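Local coordinates for leucine aminopeptidase (Legionella pneumophila, PDB 5GNE), which probably acts as a zinc-dependent aminopeptidase of peptidase family M28, removing amino acids from the N-termini of peptides, at residues E62-Q67 with V248-L253; V162-K167 with G241-G246; I257-V262 with V319-E324. All blocks are in the same frame, centred on the assembly; numbering follows the deposited sequence. Where two conformers were deposited one is given.

Contact 1 of 3, residues E62-Q67 with V248-L253; sequences EPYIQQ and VVQDFL
The Tyr64 ring and the Gln250 carboxamide meet obliquely, neither face-on nor edge-on. The two planes are 53° apart, and Gln250 NE2 stands 4.2 Å from Tyr64 CD1, a van der Waals approach with no hydrogen bond across it. Each group is fixed by its polar end: Tyr64 OH is hydrogen-bonded to Asn320 and Asn323, and Gln250 NE2 to Glu324. The ring is therefore held by its hydroxyl while the amide approaches its CD1-CE1 side, the two side chains crossing at about a right angle.

Beside this pair the Gln250 chain runs against the backbone of Pro63. The carbonyl O of Pro63 lies 3.1 Å from Gln250 CG and 3.3 Å from Gln250 CD, and Pro63 CB packs on the same CG at 4.1 Å. The bend of Gln250 at chi2 (-60°) keeps the amide beside this carbonyl, with NE2 directed to Glu324. Gln250 is the only residue of 248-253 that touches 62-67, and the nearest CA pair, Pro63 and Gln250, is still 6.8 Å apart.

Glu62 O receives both Ile65 N and Gln66 N, and Gln66 has positive phi (39°), so the helix stops within about one turn. The result is a short helix, directly following strand 59-60 of the N-terminal antiparallel sheet, whose backbone and side chains meet one glutamine of helix 243-254, in the alpha/beta core of the M28 peptidase fold.

Contact 2 of 3, residues V162-K167 with G241-G246; sequences VKTGNK and GLIGSG
Thr164 and Gly244 bring the two backbones together, with CA atoms 5.6 Å apart. Thr164 is the centre of an inverse gamma turn, in which Gly165 N makes a weak bond to Lys163 O at 3.0 Å. Gly165 then takes positive phi (53°), and the chain leaves the line of edge strand 157-164. On the other side, Leu242 is the N-cap of helix 243-254, whose first turn closes with Gly246 N on Leu242 O at 3.2 Å.

The strand and its neighbour 170-177 form a beta hairpin at one border of the mixed eight-stranded sheet of the M28 fold; the helix follows strand 230-235 by way of the loop that contains the zinc ligand Glu239. The contact thus sets the turn of the hairpin against the start of that helix.

The side chains meet through carbon alone. Thr164 CG2 lies 3.9 Å from Ile243 CG2 and 4.2 Å from the CA of Gly244, so the methyl also touches the backbone of the first helical turn. Thr164 OG1 is meanwhile hydrogen-bonded to Gln170 O. With CG1 of Ile243 opposite its backbone N (chi1 -169°), the extended branch brings CD1 to 3.6 Å from Lys167 CD. The lysine chain crosses the isoleucine at roughly a right angle, and beyond this aliphatic touch its NZ forms salt bridges with Asp8 and Glu62.

Contact 3 of 3, residues I257-V262 with V319-E324; sequences IPVKAV and VNWTNE. With SO4 (sulfate ion), chain E.
Val262 sits over one face of the Trp321 indole, and both of its methyls lie on that face. CG1 is 3.7 Å from the centroid of the five-membered ring and only 11° off the ring normal, a well-formed CH-pi contact. CG2 is displaced toward the six-membered ring, 3.8 Å from CE3 of Trp321, and stands off-centre toward the rim. The two methyls therefore span the face obliquely, CG1 over the five-membered ring and CG2 near CD2 and CE3, while the two side chains as a whole cross at about a right angle.

Val259 extends the same apolar patch more loosely. Its CG2 comes within 4.4 Å of Trp321 CZ3, at an oblique approach that is neither over the face nor at the edge. In an uninterrupted strand, residues three apart would face opposite sides; the chain turns a corner at Lys260, which lets Val259 and Val262 both turn toward the tryptophan.

Helix 318-323 here packs on the central mixed sheet of the alpha/beta M28 fold, where strand 259-264 runs parallel to both of its neighbours, 185-191 and 328-332. Trp321 is the side chain by which the helix meets this strand. Its rotation is fixed by more than the valines, because NE1 is hydrogen-bonded to Tyr235 OH, and Phe252 and Phe326 meet it edge-to-face. The one polar atom of this buried indole is thus satisfied.

At the corner itself, the extended Lys260 chain leads outward, bending at chi4 (82°). NZ makes a weak 3.1 Å hydrogen bond to O2 of a sulfate ion, probably from the crystallisation liquor, which Glu184 N and Arg228 NH2 also bind.

Helix 243-254 supplies one side of both contact 1 and contact 2, whose centres are about 8 Å apart; there Pro63 CG packs 3.8 Å from Ile243 CG1. Segment 319-324 ties contact 3 to both others: Gln250 NE2 lies 2.6 Å from Glu324 OE2, and Asn320 reaches contact 1 through OD1, 2.6 Å from Tyr64 OH, and contact 2 through ND2, 2.8 Å from Ser245 OG. The centres of contacts 1 and 3 are about 12 Å apart, those of 2 and 3 about 16 Å. None supplies a zinc ligand: a zinc ion is about 12 Å from Gly244 and about 13 Å from the Trp321 side chain, and the Pro63 side chain is about 11 Å from that of Glu238.

Contact 1 of 3, residues E62-Q67 with V248-L253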
ATOM      1  N   GLU A  62      16.028   5.498  -4.859  1.00 31.28           N
ATOM      2  CA  GLU A  62      16.399   4.816  -6.099  1.00 39.86           C
ATOM      3  C   GLU A  62      15.330   4.797  -7.199  1.00 40.15           C
ATOM      4  O   GLU A  62      15.658   4.993  -8.356  1.00 50.89           O
ATOM      5  CB  GLU A  62      16.866   3.390  -5.810  1.00 42.32           C
ATOM      6  CG  GLU A  62      17.562   2.781  -7.011  1.00 77.61           C
ATOM      7  CD  GLU A  62      18.132   1.399  -6.735  1.00109.10           C
ATOM      8  OE1 GLU A  62      17.483   0.382  -7.072  1.00117.59           O
ATOM      9  OE2 GLU A  62      19.262   1.337  -6.211  1.00117.30           O
ATOM     10  N   PRO A  63      14.053   4.559  -6.858  1.00 47.95           N
ATOM     11  CA  PRO A  63      13.117   4.566  -7.989  1.00 40.67           C
ATOM     12  C   PRO A  63      13.012   5.931  -8.660  1.00 37.13           C
ATOM     13  O   PRO A  63      12.598   5.980  -9.795  1.00 45.09           O
ATOM     14  CB  PRO A  63      11.778   4.199  -7.337  1.00 39.99           C
ATOM     15  CG  PRO A  63      12.162   3.423  -6.118  1.00 38.95           C
ATOM     16  CD  PRO A  63      13.400   4.100  -5.615  1.00 36.00           C
ATOM     17  N   TYR A  64      13.369   7.014  -7.981  1.00 33.28           N
ATOM     18  CA  TYR A  64      13.270   8.331  -8.598  1.00 33.74           C
ATOM     19  C   TYR A  64      14.519   8.717  -9.408  1.00 40.22           C
ATOM     20  O   TYR A  64      14.433   9.509 -10.354  1.00 51.24           O
ATOM     21  CB  TYR A  64      12.992   9.414  -7.531  1.00 34.58           C
ATOM     22  CG  TYR A  64      11.697   9.211  -6.744  1.00 44.52           C
ATOM     23  CD1 TYR A  64      10.514   9.790  -7.167  1.00 33.20           C
ATOM     24  CD2 TYR A  64      11.661   8.419  -5.594  1.00 43.78           C
ATOM     25  CE1 TYR A  64       9.357   9.622  -6.463  1.00 36.48           C
ATOM     26  CE2 TYR A  64      10.492   8.239  -4.872  1.00 35.03           C
ATOM     27  CZ  TYR A  64       9.342   8.846  -5.317  1.00 43.82           C
ATOM     28  OH  TYR A  64       8.161   8.671  -4.624  1.00 52.82           O
ATOM     29  N   ILE A  65      15.671   8.155  -9.063  1.00 33.39           N
ATOM     30  CA  ILE A  65      16.925   8.593  -9.665  1.00 40.14           C
ATOM     31  C   ILE A  65      17.750   7.474 -10.310  1.00 46.64           C
ATOM     32  O   ILE A  65      18.716   7.757 -11.029  1.00 55.95           O
ATOM     33  CB  ILE A  65      17.797   9.312  -8.629  1.00 38.80           C
ATOM     34  CG1 ILE A  65      18.136   8.399  -7.452  1.00 34.76           C
ATOM     35  CG2 ILE A  65      17.101  10.538  -8.130  1.00 32.09           C
ATOM     36  CD1 ILE A  65      19.015   9.097  -6.443  1.00 34.38           C
ATOM     37  N   GLN A  66      17.362   6.224 -10.061  1.00 49.69           N
ATOM     38  CA  GLN A  66      17.916   5.055 -10.769  1.00 60.72           C
ATOM     39  C   GLN A  66      19.399   5.075 -11.067  1.00 61.98           C
ATOM     40  O   GLN A  66      19.697   5.062 -12.264  1.00 79.70           O
ATOM     41  CB  GLN A  66      17.275   4.857 -12.162  1.00 74.21           C
ATOM     42  CG  GLN A  66      15.769   4.800 -12.282  1.00 88.54           C
ATOM     43  CD  GLN A  66      15.168   6.142 -12.705  1.00 91.48           C
ATOM     44  OE1 GLN A  66      15.803   7.192 -12.592  1.00 92.36           O
ATOM     45  NE2 GLN A  66      13.928   6.106 -13.179  1.00 91.81           N
ATOM     46  N   GLN A  67      20.303   5.158 -10.083  1.00 59.81           N
ATOM     47  CA  GLN A  67      21.739   4.910 -10.346  1.00 69.90           C
ATOM     48  C   GLN A  67      22.416   6.147 -11.027  1.00 56.81           C
ATOM     49  O   GLN A  67      23.634   6.207 -11.161  1.00 48.49           O
ATOM     50  CB  GLN A  67      21.827   3.616 -11.217  1.00 70.08           C
ATOM     51  CG  GLN A  67      21.022   2.340 -10.605  1.00 77.53           C
ATOM     52  CD  GLN A  67      21.280   1.966  -9.153  1.00 91.22           C
ATOM     53  OE1 GLN A  67      22.154   1.127  -8.887  1.00116.47           O
ATOM     54  NE2 GLN A  67      20.755   2.779  -8.217  1.00 97.94           N
ATOM     55  N   VAL A 248       6.904   0.387  -8.876  1.00 44.46           N
ATOM     56  CA  VAL A 248       5.598   0.251  -9.514  1.00 40.65           C
ATOM     57  C   VAL A 248       5.091   1.599 -10.072  1.00 41.09           C
ATOM     58  O   VAL A 248       4.559   1.655 -11.191  1.00 47.63           O
ATOM     59  CB  VAL A 248       4.561  -0.356  -8.560  1.00 31.67           C
ATOM     60  CG1 VAL A 248       3.188  -0.323  -9.195  1.00 26.81           C
ATOM     61  CG2 VAL A 248       4.938  -1.788  -8.223  1.00 29.29           C
ATOM     62  N   VAL A 249       5.203   2.669  -9.298  1.00 34.91           N
ATOM     63  CA  VAL A 249       4.729   3.964  -9.770  1.00 39.32           C
ATOM     64  C   VAL A 249       5.527   4.424 -10.995  1.00 47.82           C
ATOM     65  O   VAL A 249       4.963   4.925 -11.986  1.00 52.72           O
ATOM     66  CB  VAL A 249       4.798   5.040  -8.666  1.00 31.07           C
ATOM     67  CG1 VAL A 249       4.355   6.354  -9.230  1.00 28.12           C
ATOM     68  CG2 VAL A 249       3.864   4.645  -7.530  1.00 30.08           C
ATOM     69  N   GLN A 250       6.834   4.213 -10.942  1.00 44.40           N
ATOM     70  CA  GLN A 250       7.687   4.490 -12.084  1.00 53.25           C
ATOM     71  C   GLN A 250       7.238   3.654 -13.301  1.00 53.59           C
ATOM     72  O   GLN A 250       7.219   4.162 -14.430  1.00 57.44           O
ATOM     73  CB  GLN A 250       9.157   4.227 -11.730  1.00 43.79           C
ATOM     74  CG  GLN A 250       9.677   5.187 -10.663  1.00 55.22           C
ATOM     75  CD  GLN A 250       9.590   6.658 -11.082  1.00 64.48           C
ATOM     76  OE1 GLN A 250      10.109   7.050 -12.132  1.00 83.55           O
ATOM     77  NE2 GLN A 250       8.937   7.477 -10.257  1.00 55.82           N
ATOM     78  N   ASP A 251       6.868   2.397 -13.076  1.00 43.52           N
ATOM     79  CA  ASP A 251       6.410   1.547 -14.178  1.00 44.52           C
ATOM     80  C   ASP A 251       5.108   2.076 -14.796  1.00 49.82           C
ATOM     81  O   ASP A 251       4.958   2.090 -16.026  1.00 54.08           O
ATOM     82  CB  ASP A 251       6.222   0.109 -13.699  1.00 46.00           C
ATOM     83  CG  ASP A 251       5.933  -0.855 -14.836  1.00 61.02           C
ATOM     84  OD1 ASP A 251       6.898  -1.200 -15.553  1.00 67.38           O
ATOM     85  OD2 ASP A 251       4.772  -1.303 -14.997  1.00 60.79           O
ATOM     86  N   PHE A 252       4.200   2.582 -13.959  1.00 49.48           N
ATOM     87  CA  PHE A 252       2.983   3.215 -14.456  1.00 45.08           C
ATOM     88  C   PHE A 252       3.307   4.501 -15.247  1.00 53.23           C
ATOM     89  O   PHE A 252       2.629   4.855 -16.215  1.00 46.69           O
ATOM     90  CB  PHE A 252       2.057   3.577 -13.292  1.00 37.31           C
ATOM     91  CG  PHE A 252       1.088   2.486 -12.920  1.00 34.40           C
ATOM     92  CD1 PHE A 252       1.536   1.335 -12.285  1.00 28.88           C
ATOM     93  CD2 PHE A 252      -0.265   2.606 -13.215  1.00 29.08           C
ATOM     94  CE1 PHE A 252       0.646   0.324 -11.943  1.00 36.21           C
ATOM     95  CE2 PHE A 252      -1.158   1.589 -12.883  1.00 32.05           C
ATOM     96  CZ  PHE A 252      -0.697   0.446 -12.246  1.00 32.85           C
ATOM     97  N   LEU A 253       4.333   5.219 -14.802  1.00 48.86           N
ATOM     98  CA  LEU A 253       4.708   6.464 -15.449  1.00 44.74           C
ATOM     99  C   LEU A 253       5.325   6.190 -16.813  1.00 53.92           C
ATOM    100  O   LEU A 253       4.981   6.839 -17.802  1.00 49.64           O
ATOM    101  CB  LEU A 253       5.681   7.255 -14.571  1.00 48.03           C
ATOM    102  CG  LEU A 253       5.052   8.020 -13.398  1.00 46.77           C
ATOM    103  CD1 LEU A 253       6.118   8.683 -12.530  1.00 35.56           C
ATOM    104  CD2 LEU A 253       4.074   9.058 -13.924  1.00 33.41           C
TER

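Contact 2 of 3, residues V162-K167 with G241-G246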
ATOM      1  N   VAL A 162       6.748  -6.710 -11.374  1.00 48.64           N
ATOM      2  CA  VAL A 162       7.590  -5.546 -11.539  1.00 47.47           C
ATOM      3  C   VAL A 162       8.799  -5.671 -10.611  1.00 48.89           C
ATOM      4  O   VAL A 162       8.657  -5.686  -9.400  1.00 50.51           O
ATOM      5  CB  VAL A 162       6.841  -4.256 -11.259  1.00 48.64           C
ATOM      6  CG1 VAL A 162       7.824  -3.078 -11.253  1.00 44.88           C
ATOM      7  CG2 VAL A 162       5.743  -4.050 -12.320  1.00 44.29           C
ATOM      8  N   LYS A 163       9.970  -5.822 -11.221  1.00 50.85           N
ATOM      9  CA  LYS A 163      11.247  -6.021 -10.555  1.00 51.65           C
ATOM     10  C   LYS A 163      11.480  -4.961  -9.493  1.00 48.21           C
ATOM     11  O   LYS A 163      11.231  -3.787  -9.726  1.00 55.81           O
ATOM     12  CB  LYS A 163      12.359  -5.927 -11.613  1.00 62.49           C
ATOM     13  CG  LYS A 163      13.437  -6.981 -11.612  1.00 69.18           C
ATOM     14  CD  LYS A 163      14.368  -6.763 -12.822  1.00 82.23           C
ATOM     15  CE  LYS A 163      13.644  -7.048 -14.157  1.00 94.12           C
ATOM     16  NZ  LYS A 163      14.531  -7.182 -15.368  1.00 98.48           N
ATOM     17  N   THR A 164      11.990  -5.360  -8.336  1.00 51.39           N
ATOM     18  CA  THR A 164      12.293  -4.386  -7.289  1.00 57.10           C
ATOM     19  C   THR A 164      13.745  -3.970  -7.458  1.00 45.67           C
ATOM     20  O   THR A 164      14.576  -4.139  -6.572  1.00 47.89           O
ATOM     21  CB  THR A 164      11.988  -4.942  -5.869  1.00 49.51           C
ATOM     22  OG1 THR A 164      10.642  -5.422  -5.848  1.00 45.26           O
ATOM     23  CG2 THR A 164      12.090  -3.836  -4.805  1.00 39.39           C
ATOM     24  N   GLY A 165      14.018  -3.394  -8.625  1.00 58.56           N
ATOM     25  CA  GLY A 165      15.367  -3.045  -9.022  1.00 56.67           C
ATOM     26  C   GLY A 165      16.282  -4.245  -8.905  1.00 59.35           C
ATOM     27  O   GLY A 165      15.904  -5.376  -9.213  1.00 63.43           O
ATOM     28  N   ASN A 166      17.494  -4.001  -8.438  1.00 63.59           N
ATOM     29  CA  ASN A 166      18.440  -5.103  -8.294  0.54 64.32           C
ATOM     30  C   ASN A 166      18.766  -5.304  -6.833  1.00 63.49           C
ATOM     31  O   ASN A 166      19.685  -6.030  -6.487  1.00 72.55           O
ATOM     32  CB  ASN A 166      19.721  -4.850  -9.102  0.54 70.72           C
ATOM     33  CG  ASN A 166      19.583  -5.246 -10.569  0.54 69.24           C
ATOM     34  OD1 ASN A 166      18.920  -6.229 -10.906  0.54 69.27           O
ATOM     35  ND2 ASN A 166      20.223  -4.483 -11.446  0.54 68.86           N
ATOM     36  N   LYS A 167      17.980  -4.673  -5.972  1.00 61.72           N
ATOM     37  CA  LYS A 167      18.279  -4.708  -4.551  1.00 63.00           C
ATOM     38  C   LYS A 167      17.564  -5.810  -3.804  1.00 59.45           C
ATOM     39  O   LYS A 167      18.058  -6.264  -2.778  1.00 67.53           O
ATOM     40  CB  LYS A 167      17.949  -3.351  -3.918  1.00 66.31           C
ATOM     41  CG  LYS A 167      18.344  -2.187  -4.808  1.00 85.13           C
ATOM     42  CD  LYS A 167      18.060  -0.846  -4.169  1.00 97.93           C
ATOM     43  CE  LYS A 167      19.348  -0.181  -3.679  1.00100.76           C
ATOM     44  NZ  LYS A 167      19.125   1.164  -3.028  1.00 90.78           N
ATOM     45  N   GLY A 241      11.871   1.165   2.985  1.00 39.44           N
ATOM     46  CA  GLY A 241      11.714   2.519   2.488  1.00 35.82           C
ATOM     47  C   GLY A 241      10.801   2.662   1.284  1.00 40.69           C
ATOM     48  O   GLY A 241      11.058   3.465   0.380  1.00 34.51           O
ATOM     49  N   LEU A 242       9.755   1.846   1.252  1.00 33.41           N
ATOM     50  CA  LEU A 242       8.711   1.944   0.224  1.00 35.14           C
ATOM     51  C   LEU A 242       9.230   1.705  -1.186  1.00 37.55           C
ATOM     52  O   LEU A 242       8.629   2.159  -2.158  1.00 42.58           O
ATOM     53  CB  LEU A 242       8.013   3.313   0.275  1.00 34.53           C
ATOM     54  CG  LEU A 242       7.673   3.877   1.659  1.00 35.40           C
ATOM     55  CD1 LEU A 242       6.894   5.189   1.528  1.00 33.15           C
ATOM     56  CD2 LEU A 242       6.940   2.871   2.498  1.00 42.81           C
ATOM     57  N   ILE A 243      10.323   0.969  -1.317  1.00 31.29           N
ATOM     58  CA  ILE A 243      10.964   0.882  -2.629  1.00 41.95           C
ATOM     59  C   ILE A 243      10.144   0.079  -3.659  1.00 42.14           C
ATOM     60  O   ILE A 243      10.181   0.413  -4.847  1.00 44.11           O
ATOM     61  CB  ILE A 243      12.414   0.323  -2.527  1.00 41.07           C
ATOM     62  CG1 ILE A 243      13.147   0.511  -3.868  1.00 48.02           C
ATOM     63  CG2 ILE A 243      12.408  -1.119  -2.084  1.00 40.24           C
ATOM     64  CD1 ILE A 243      14.592   0.005  -3.908  1.00 30.24           C
ATOM     65  N   GLY A 244       9.381  -0.932  -3.227  1.00 38.22           N
ATOM     66  CA  GLY A 244       8.566  -1.685  -4.178  1.00 28.30           C
ATOM     67  C   GLY A 244       7.575  -0.822  -4.954  1.00 36.90           C
ATOM     68  O   GLY A 244       7.614  -0.795  -6.213  1.00 37.03           O
ATOM     69  N   SER A 245       6.720  -0.084  -4.240  1.00 32.33           N
ATOM     70  CA  SER A 245       5.762   0.814  -4.881  1.00 30.44           C
ATOM     71  C   SER A 245       6.462   1.946  -5.650  1.00 37.24           C
ATOM     72  O   SER A 245       5.900   2.489  -6.597  1.00 41.14           O
ATOM     73  CB  SER A 245       4.798   1.434  -3.860  1.00 32.13           C
ATOM     74  OG  SER A 245       5.484   1.956  -2.744  1.00 32.86           O
ATOM     75  N   GLY A 246       7.653   2.331  -5.204  1.00 33.84           N
ATOM     76  CA  GLY A 246       8.501   3.230  -5.970  1.00 38.22           C
ATOM     77  C   GLY A 246       8.617   2.749  -7.406  1.00 38.57           C
ATOM     78  O   GLY A 246       8.202   3.416  -8.356  1.00 33.39           O
TER

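Contact 3 of 3, residues I257-V262 with V319-E324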
ATOM      1  N   ILE A 257       0.308   4.781 -18.238  1.00 62.16           N
ATOM      2  CA  ILE A 257      -1.030   4.413 -17.787  1.00 53.04           C
ATOM      3  C   ILE A 257      -1.711   5.541 -17.009  1.00 54.59           C
ATOM      4  O   ILE A 257      -1.205   5.978 -15.969  1.00 54.88           O
ATOM      5  CB  ILE A 257      -0.995   3.159 -16.917  1.00 54.34           C
ATOM      6  CG1 ILE A 257      -0.442   1.976 -17.718  1.00 55.29           C
ATOM      7  CG2 ILE A 257      -2.388   2.818 -16.422  1.00 54.41           C
ATOM      8  CD1 ILE A 257       0.031   0.825 -16.849  1.00 43.47           C
ATOM      9  N   PRO A 258      -2.851   6.039 -17.519  1.00 52.52           N
ATOM     10  CA  PRO A 258      -3.502   7.120 -16.750  1.00 52.67           C
ATOM     11  C   PRO A 258      -4.288   6.575 -15.562  1.00 49.96           C
ATOM     12  O   PRO A 258      -5.020   5.605 -15.712  1.00 50.87           O
ATOM     13  CB  PRO A 258      -4.436   7.782 -17.771  1.00 42.39           C
ATOM     14  CG  PRO A 258      -4.684   6.697 -18.815  1.00 42.99           C
ATOM     15  CD  PRO A 258      -3.460   5.817 -18.843  1.00 38.26           C
ATOM     16  N   VAL A 259      -4.192   7.258 -14.428  1.00 44.52           N
ATOM     17  CA  VAL A 259      -4.762   6.797 -13.173  1.00 46.66           C
ATOM     18  C   VAL A 259      -5.494   7.902 -12.411  1.00 48.18           C
ATOM     19  O   VAL A 259      -4.899   8.898 -11.987  1.00 44.84           O
ATOM     20  CB  VAL A 259      -3.678   6.226 -12.252  1.00 46.61           C
ATOM     21  CG1 VAL A 259      -4.236   6.036 -10.843  1.00 33.87           C
ATOM     22  CG2 VAL A 259      -3.131   4.933 -12.815  1.00 47.96           C
ATOM     23  N   LYS A 260      -6.783   7.673 -12.195  1.00 46.46           N
ATOM     24  CA  LYS A 260      -7.680   8.653 -11.595  1.00 43.53           C
ATOM     25  C   LYS A 260      -7.701   8.600 -10.073  1.00 47.12           C
ATOM     26  O   LYS A 260      -8.059   9.568  -9.427  1.00 46.88           O
ATOM     27  CB  LYS A 260      -9.097   8.366 -12.138  1.00 56.42           C
ATOM     28  CG  LYS A 260     -10.226   9.304 -11.695  1.00 59.31           C
ATOM     29  CD  LYS A 260     -11.581   8.718 -12.112  1.00 54.67           C
ATOM     30  CE  LYS A 260     -12.648   9.790 -12.198  1.00 52.23           C
ATOM     31  NZ  LYS A 260     -12.613  10.527 -13.476  1.00 71.33           N
ATOM     32  N   ALA A 261      -7.335   7.456  -9.499  1.00 45.63           N
ATOM     33  CA  ALA A 261      -7.526   7.229  -8.067  1.00 35.23           C
ATOM     34  C   ALA A 261      -6.791   6.018  -7.557  1.00 35.37           C
ATOM     35  O   ALA A 261      -6.781   4.969  -8.199  1.00 39.02           O
ATOM     36  CB  ALA A 261      -9.002   7.066  -7.737  1.00 36.86           C
ATOM     37  N   VAL A 262      -6.228   6.173  -6.368  1.00 33.95           N
ATOM     38  CA  VAL A 262      -5.441   5.143  -5.724  1.00 35.85           C
ATOM     39  C   VAL A 262      -5.880   4.970  -4.259  1.00 33.58           C
ATOM     40  O   VAL A 262      -5.973   5.942  -3.488  1.00 38.44           O
ATOM     41  CB  VAL A 262      -3.922   5.480  -5.797  1.00 40.32           C
ATOM     42  CG1 VAL A 262      -3.092   4.365  -5.129  1.00 30.98           C
ATOM     43  CG2 VAL A 262      -3.480   5.673  -7.248  1.00 28.58           C
ATOM     44  N   VAL A 319       2.404   7.253  -0.489  1.00 33.54           N
ATOM     45  CA  VAL A 319       3.396   8.327  -0.612  1.00 34.22           C
ATOM     46  C   VAL A 319       4.073   8.350  -1.981  1.00 36.08           C
ATOM     47  O   VAL A 319       4.296   9.420  -2.547  1.00 38.99           O
ATOM     48  CB  VAL A 319       4.440   8.214   0.529  1.00 44.91           C
ATOM     49  CG1 VAL A 319       5.695   9.012   0.247  1.00 29.30           C
ATOM     50  CG2 VAL A 319       3.798   8.679   1.841  1.00 29.62           C
ATOM     51  N   ASN A 320       4.423   7.193  -2.516  1.00 31.05           N
ATOM     52  CA  ASN A 320       5.010   7.166  -3.855  1.00 42.42           C
ATOM     53  C   ASN A 320       4.035   7.641  -4.944  1.00 52.35           C
ATOM     54  O   ASN A 320       4.426   8.333  -5.896  1.00 50.87           O
ATOM     55  CB  ASN A 320       5.553   5.789  -4.158  1.00 26.57           C
ATOM     56  CG  ASN A 320       6.863   5.523  -3.433  1.00 33.88           C
ATOM     57  OD1 ASN A 320       7.750   6.372  -3.420  1.00 33.26           O
ATOM     58  ND2 ASN A 320       6.975   4.360  -2.788  1.00 34.71           N
ATOM     59  N   TRP A 321       2.761   7.309  -4.793  1.00 39.27           N
ATOM     60  CA  TRP A 321       1.786   7.837  -5.732  1.00 33.43           C
ATOM     61  C   TRP A 321       1.631   9.372  -5.615  1.00 43.36           C
ATOM     62  O   TRP A 321       1.670  10.073  -6.631  1.00 40.32           O
ATOM     63  CB  TRP A 321       0.421   7.138  -5.542  1.00 30.52           C
ATOM     64  CG  TRP A 321       0.432   5.692  -5.947  1.00 36.83           C
ATOM     65  CD1 TRP A 321       0.607   4.626  -5.121  1.00 30.96           C
ATOM     66  CD2 TRP A 321       0.310   5.144  -7.292  1.00 34.70           C
ATOM     67  NE1 TRP A 321       0.583   3.439  -5.854  1.00 31.06           N
ATOM     68  CE2 TRP A 321       0.395   3.729  -7.178  1.00 26.72           C
ATOM     69  CE3 TRP A 321       0.115   5.709  -8.559  1.00 31.02           C
ATOM     70  CZ2 TRP A 321       0.304   2.874  -8.283  1.00 25.81           C
ATOM     71  CZ3 TRP A 321       0.023   4.844  -9.681  1.00 33.56           C
ATOM     72  CH2 TRP A 321       0.121   3.449  -9.528  1.00 36.92           C
ATOM     73  N   THR A 322       1.417   9.902  -4.409  1.00 38.10           N
ATOM     74  CA  THR A 322       1.183  11.325  -4.320  1.00 42.24           C
ATOM     75  C   THR A 322       2.447  12.097  -4.729  1.00 46.95           C
ATOM     76  O   THR A 322       2.341  13.157  -5.316  1.00 40.44           O
ATOM     77  CB  THR A 322       0.676  11.782  -2.941  1.00 55.10           C
ATOM     78  OG1 THR A 322       1.753  12.214  -2.109  1.00 70.22           O
ATOM     79  CG2 THR A 322      -0.064  10.686  -2.277  1.00 35.83           C
ATOM     80  N   ASN A 323       3.633  11.566  -4.444  1.00 46.80           N
ATOM     81  CA  ASN A 323       4.857  12.229  -4.907  1.00 43.64           C
ATOM     82  C   ASN A 323       4.917  12.389  -6.412  1.00 47.50           C
ATOM     83  O   ASN A 323       5.598  13.283  -6.896  1.00 48.28           O
ATOM     84  CB  ASN A 323       6.108  11.460  -4.474  1.00 38.82           C
ATOM     85  CG  ASN A 323       6.483  11.743  -3.053  1.00 37.68           C
ATOM     86  OD1 ASN A 323       5.994  12.685  -2.490  1.00 42.73           O
ATOM     87  ND2 ASN A 323       7.350  10.933  -2.471  1.00 35.90           N
ATOM     88  N   GLU A 324       4.178  11.563  -7.148  1.00 40.08           N
ATOM     89  CA  GLU A 324       4.226  11.620  -8.605  1.00 35.84           C
ATOM     90  C   GLU A 324       2.963  12.198  -9.206  1.00 45.31           C
ATOM     91  O   GLU A 324       2.685  12.005 -10.395  1.00 45.78           O
ATOM     92  CB  GLU A 324       4.477  10.224  -9.194  1.00 37.74           C
ATOM     93  CG  GLU A 324       5.844   9.665  -8.881  1.00 51.31           C
ATOM     94  CD  GLU A 324       6.982  10.365  -9.640  1.00 59.09           C
ATOM     95  OE1 GLU A 324       6.753  11.405 -10.287  1.00 49.83           O
ATOM     96  OE2 GLU A 324       8.119   9.850  -9.602  1.00 64.93           O
TER
HETATM   97  S   SO4 E 403     -11.940   9.569 -17.846  1.00116.65           S
HETATM   98  O1  SO4 E 403     -13.096   9.010 -18.552  1.00114.73           O
HETATM   99  O2  SO4 E 403     -12.340  10.105 -16.541  1.00110.36           O
HETATM  100  O3  SO4 E 403     -10.930   8.534 -17.670  1.00112.24           O
HETATM  101  O4  SO4 E 403     -11.369  10.638 -18.662  1.00127.82           O